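Local coordinates for protein putative isochorismatase hydrolase (Oleispira antarctica, PDB 3LQY) that is a putative hydrolase of the isochorismatase family, probably acting on a small-molecule substrate, at residues A[10-22]-A[33-45]. Residues are numbered along the deposited sequence; the frame is centred on the assembly and turned at random.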
# COMPACT_ATOMS: atom_id res chain seq x y z
N LEU A 10 6.24 -4.55 6.80
CA LEU A 10 5.91 -4.16 5.42
C LEU A 10 4.40 -4.19 5.29
O LEU A 10 3.75 -5.17 5.66
CB LEU A 10 6.60 -5.06 4.40
CG LEU A 10 6.24 -4.98 2.91
CD1 LEU A 10 6.88 -3.71 2.26
CD2 LEU A 10 6.68 -6.31 2.26
N LEU A 11 3.84 -3.07 4.83
CA LEU A 11 2.40 -2.85 4.78
C LEU A 11 2.02 -2.64 3.35
O LEU A 11 2.36 -1.62 2.72
CB LEU A 11 2.00 -1.65 5.62
CG LEU A 11 0.52 -1.37 5.88
CD1 LEU A 11 -0.15 -2.54 6.52
CD2 LEU A 11 0.39 -0.15 6.78
N LEU A 12 1.29 -3.60 2.81
CA LEU A 12 0.95 -3.55 1.43
C LEU A 12 -0.51 -3.15 1.32
O LEU A 12 -1.41 -3.87 1.77
CB LEU A 12 1.17 -4.94 0.79
CG LEU A 12 2.59 -5.54 1.01
CD1 LEU A 12 2.73 -6.38 2.30
CD2 LEU A 12 3.04 -6.36 -0.20
N ILE A 13 -0.74 -2.00 0.70
CA ILE A 13 -2.08 -1.42 0.61
C ILE A 13 -2.71 -1.70 -0.74
O ILE A 13 -2.32 -1.14 -1.74
CB ILE A 13 -2.03 0.14 0.80
CG1 ILE A 13 -1.37 0.51 2.13
CG2 ILE A 13 -3.45 0.71 0.72
CD1 ILE A 13 -2.13 0.04 3.37
N ASP A 14 -3.68 -2.63 -0.75
CA ASP A 14 -4.60 -2.80 -1.84
C ASP A 14 -3.94 -3.08 -3.18
O ASP A 14 -4.33 -2.49 -4.18
CB ASP A 14 -5.57 -1.62 -2.01
CG ASP A 14 -6.43 -1.34 -0.79
OD1 ASP A 14 -6.39 -2.09 0.18
OD2 ASP A 14 -7.14 -0.27 -0.81
N PHE A 15 -3.02 -4.04 -3.23
CA PHE A 15 -2.51 -4.46 -4.52
C PHE A 15 -3.52 -5.49 -5.06
O PHE A 15 -3.26 -6.69 -5.06
CB PHE A 15 -1.10 -5.07 -4.40
CG PHE A 15 0.04 -4.11 -4.66
CD1 PHE A 15 0.12 -3.41 -5.86
CD2 PHE A 15 1.06 -3.97 -3.75
CE1 PHE A 15 1.16 -2.61 -6.13
CE2 PHE A 15 2.13 -3.16 -4.02
CZ PHE A 15 2.19 -2.45 -5.21
N GLN A 16 -4.71 -5.02 -5.45
CA GLN A 16 -5.83 -5.84 -5.82
C GLN A 16 -6.06 -5.83 -7.32
O GLN A 16 -5.72 -4.88 -8.03
CB GLN A 16 -7.08 -5.39 -5.07
CG GLN A 16 -6.99 -5.65 -3.59
CD GLN A 16 -8.00 -4.85 -2.82
OE1 GLN A 16 -7.64 -3.83 -2.21
NE2 GLN A 16 -9.24 -5.26 -2.84
N ASN A 17 -6.57 -6.96 -7.82
CA ASN A 17 -6.71 -7.17 -9.24
C ASN A 17 -7.33 -6.05 -10.05
O ASN A 17 -6.85 -5.72 -11.15
CB ASN A 17 -7.52 -8.45 -9.48
CG ASN A 17 -6.72 -9.71 -9.21
OD1 ASN A 17 -5.51 -9.76 -9.46
ND2 ASN A 17 -7.38 -10.73 -8.69
N ASP A 18 -8.42 -5.48 -9.56
CA ASP A 18 -9.07 -4.34 -10.31
C ASP A 18 -8.18 -3.16 -10.70
O ASP A 18 -8.56 -2.35 -11.56
CB ASP A 18 -10.33 -3.80 -9.60
CG ASP A 18 -11.58 -4.67 -9.80
OD1 ASP A 18 -11.71 -5.33 -10.85
OD2 ASP A 18 -12.45 -4.73 -8.88
N TYR A 19 -7.02 -3.07 -10.07
CA TYR A 19 -6.04 -2.02 -10.35
C TYR A 19 -5.07 -2.28 -11.47
O TYR A 19 -4.43 -1.38 -11.95
CB TYR A 19 -5.24 -1.68 -9.07
CG TYR A 19 -5.95 -0.84 -8.01
CD1 TYR A 19 -7.02 -0.04 -8.34
CD2 TYR A 19 -5.48 -0.83 -6.70
CE1 TYR A 19 -7.61 0.80 -7.39
CE2 TYR A 19 -6.07 -0.01 -5.71
CZ TYR A 19 -7.15 0.79 -6.08
OH TYR A 19 -7.74 1.57 -5.12
N PHE A 20 -5.04 -3.49 -11.98
CA PHE A 20 -4.02 -3.90 -12.94
C PHE A 20 -4.64 -3.95 -14.33
O PHE A 20 -5.57 -4.77 -14.60
CB PHE A 20 -3.58 -5.32 -12.59
CG PHE A 20 -2.70 -5.42 -11.36
CD1 PHE A 20 -1.37 -5.69 -11.49
CD2 PHE A 20 -3.24 -5.26 -10.07
CE1 PHE A 20 -0.54 -5.83 -10.35
CE2 PHE A 20 -2.44 -5.37 -8.93
CZ PHE A 20 -1.09 -5.67 -9.06
N SER A 21 -4.11 -3.18 -15.26
CA SER A 21 -4.65 -3.23 -16.62
C SER A 21 -4.39 -4.61 -17.29
O SER A 21 -5.13 -4.98 -18.21
CB SER A 21 -4.10 -2.13 -17.48
OG SER A 21 -2.70 -2.22 -17.53
N THR A 22 -3.38 -5.35 -16.81
CA THR A 22 -3.15 -6.74 -17.27
C THR A 22 -4.17 -7.72 -16.71
O THR A 22 -4.20 -8.88 -17.16
CB THR A 22 -1.69 -7.23 -16.94
OG1 THR A 22 -1.48 -7.25 -15.52
CG2 THR A 22 -0.62 -6.33 -17.59
N THR A 33 0.79 -0.22 -12.50
CA THR A 33 0.55 -1.09 -11.36
C THR A 33 1.46 -2.33 -11.38
O THR A 33 1.96 -2.78 -10.35
CB THR A 33 -0.88 -1.60 -11.32
OG1 THR A 33 -1.78 -0.57 -11.75
CG2 THR A 33 -1.23 -2.11 -9.92
N GLU A 34 1.65 -2.90 -12.56
CA GLU A 34 2.45 -4.13 -12.69
C GLU A 34 3.88 -3.91 -12.21
O GLU A 34 4.41 -4.70 -11.39
CB GLU A 34 2.41 -4.61 -14.15
CG GLU A 34 1.08 -5.20 -14.55
CD GLU A 34 -0.04 -4.21 -14.77
OE1 GLU A 34 0.19 -2.96 -14.74
OE2 GLU A 34 -1.17 -4.69 -14.90
N ALA A 35 4.49 -2.83 -12.71
CA ALA A 35 5.83 -2.45 -12.29
C ALA A 35 5.90 -2.18 -10.78
O ALA A 35 6.88 -2.59 -10.13
CB ALA A 35 6.37 -1.21 -13.06
N ALA A 36 4.91 -1.43 -10.24
CA ALA A 36 4.85 -1.17 -8.84
C ALA A 36 4.80 -2.43 -7.99
O ALA A 36 5.50 -2.54 -6.98
CB ALA A 36 3.63 -0.22 -8.52
N ALA A 37 3.94 -3.36 -8.39
CA ALA A 37 3.83 -4.67 -7.79
C ALA A 37 5.13 -5.46 -7.93
O ALA A 37 5.54 -6.17 -7.01
CB ALA A 37 2.66 -5.40 -8.42
N GLU A 38 5.80 -5.31 -9.05
CA GLU A 38 7.09 -5.97 -9.22
C GLU A 38 8.08 -5.56 -8.12
O GLU A 38 8.82 -6.40 -7.56
CB GLU A 38 7.67 -5.66 -10.59
CG GLU A 38 8.78 -6.56 -10.99
CD GLU A 38 9.63 -5.97 -12.13
OE1 GLU A 38 9.31 -4.84 -12.57
OE2 GLU A 38 10.61 -6.65 -12.54
N GLN A 39 8.11 -4.26 -7.83
CA GLN A 39 8.94 -3.72 -6.74
C GLN A 39 8.43 -4.14 -5.36
O GLN A 39 9.21 -4.49 -4.50
CB GLN A 39 9.07 -2.19 -6.86
CG GLN A 39 9.75 -1.74 -8.17
CD GLN A 39 11.01 -2.52 -8.43
OE1 GLN A 39 11.08 -3.29 -9.40
NE2 GLN A 39 11.96 -2.43 -7.51
N GLY A 40 7.12 -4.11 -5.15
CA GLY A 40 6.55 -4.57 -3.88
C GLY A 40 6.89 -6.00 -3.56
O GLY A 40 7.17 -6.31 -2.40
N ALA A 41 6.84 -6.86 -4.59
CA ALA A 41 7.21 -8.31 -4.54
C ALA A 41 8.68 -8.50 -4.15
O ALA A 41 9.03 -9.37 -3.35
CB ALA A 41 6.97 -8.95 -5.90
N LYS A 42 9.53 -7.66 -4.73
CA LYS A 42 10.96 -7.58 -4.33
C LYS A 42 11.06 -7.33 -2.80
O LYS A 42 11.78 -8.02 -2.08
CB LYS A 42 11.60 -6.43 -5.12
CG LYS A 42 13.02 -6.57 -5.55
CD LYS A 42 13.36 -5.53 -6.66
CE LYS A 42 12.76 -5.98 -8.03
NZ LYS A 42 13.22 -5.12 -9.16
N LEU A 43 10.34 -6.33 -2.30
CA LEU A 43 10.32 -6.02 -0.85
C LEU A 43 9.70 -7.15 -0.04
O LEU A 43 10.22 -7.58 1.00
CB LEU A 43 9.55 -4.70 -0.58
CG LEU A 43 10.41 -3.46 -0.76
CD1 LEU A 43 9.61 -2.19 -1.13
CD2 LEU A 43 11.20 -3.23 0.52
N LEU A 44 8.61 -7.68 -0.56
CA LEU A 44 7.92 -8.80 0.07
C LEU A 44 8.88 -9.97 0.35
O LEU A 44 8.83 -10.62 1.41
CB LEU A 44 6.84 -9.32 -0.86
CG LEU A 44 5.48 -9.62 -0.24
CD1 LEU A 44 4.75 -10.43 -1.18
CD2 LEU A 44 5.52 -10.29 1.12
N ALA A 45 9.71 -10.25 -0.65
CA ALA A 45 10.64 -11.37 -0.61
C ALA A 45 11.73 -11.12 0.42
O ALA A 45 12.15 -12.03 1.15
CB ALA A 45 11.25 -11.63 -2.01
O HOH W 1 -2.02 -1.35 -14.88
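At the first turn of helix 33-45, Thr33 carries CG2 anti to its backbone N and OG1 on the other branch (chi1 -37°), which splits its work between Phe20 and Tyr19. The methyl sits squarely over one face of the Phe20 ring, 3.5 Å from CG2 to the ring centroid, a CH-pi contact. The hydroxyl gives its proton to Tyr19 O (OG1 to O 2.8 Å), reaching that oxygen from above the carbonyl plane. The Glu34 chain bends at chi2 (74°) and brings its carboxylate to residues 20-22. There OE2 accepts twice from Thr22: from OG1 at 2.7 Å on its anti lone pair, and from N at 3.0 Å on the syn side but well out of the carboxylate plane. Glu34 OE1 takes a bond from a water that also bonds Ser21 N and Thr33 OG1. An alanine in place of Glu34 would probably leave Thr22 N and OG1 without their shared acceptor and let the 20-22 loop shift. Strand 8-13 lies inside the parallel sheet of this alpha/beta isochorismatase-type fold, and helix 33-49 packs over it on the way to neighbouring strand 54-59, a beta-alpha-beta crossover; the strand and helix segments run roughly antiparallel, at 151° between their N-to-C directions. Ala37 CB meets the edge of Phe20 (3.8 Å to CE1), while Phe15 lies obliquely against Ala36 and Ala37. At Gly40 the helix passes close to Phe15, where a CB would fall only 3.2 Å from CE2. Farther along, Leu10 CD2 presses on Leu44 CA at 3.5 Å, and Leu12 CD2 meets Leu44 CG.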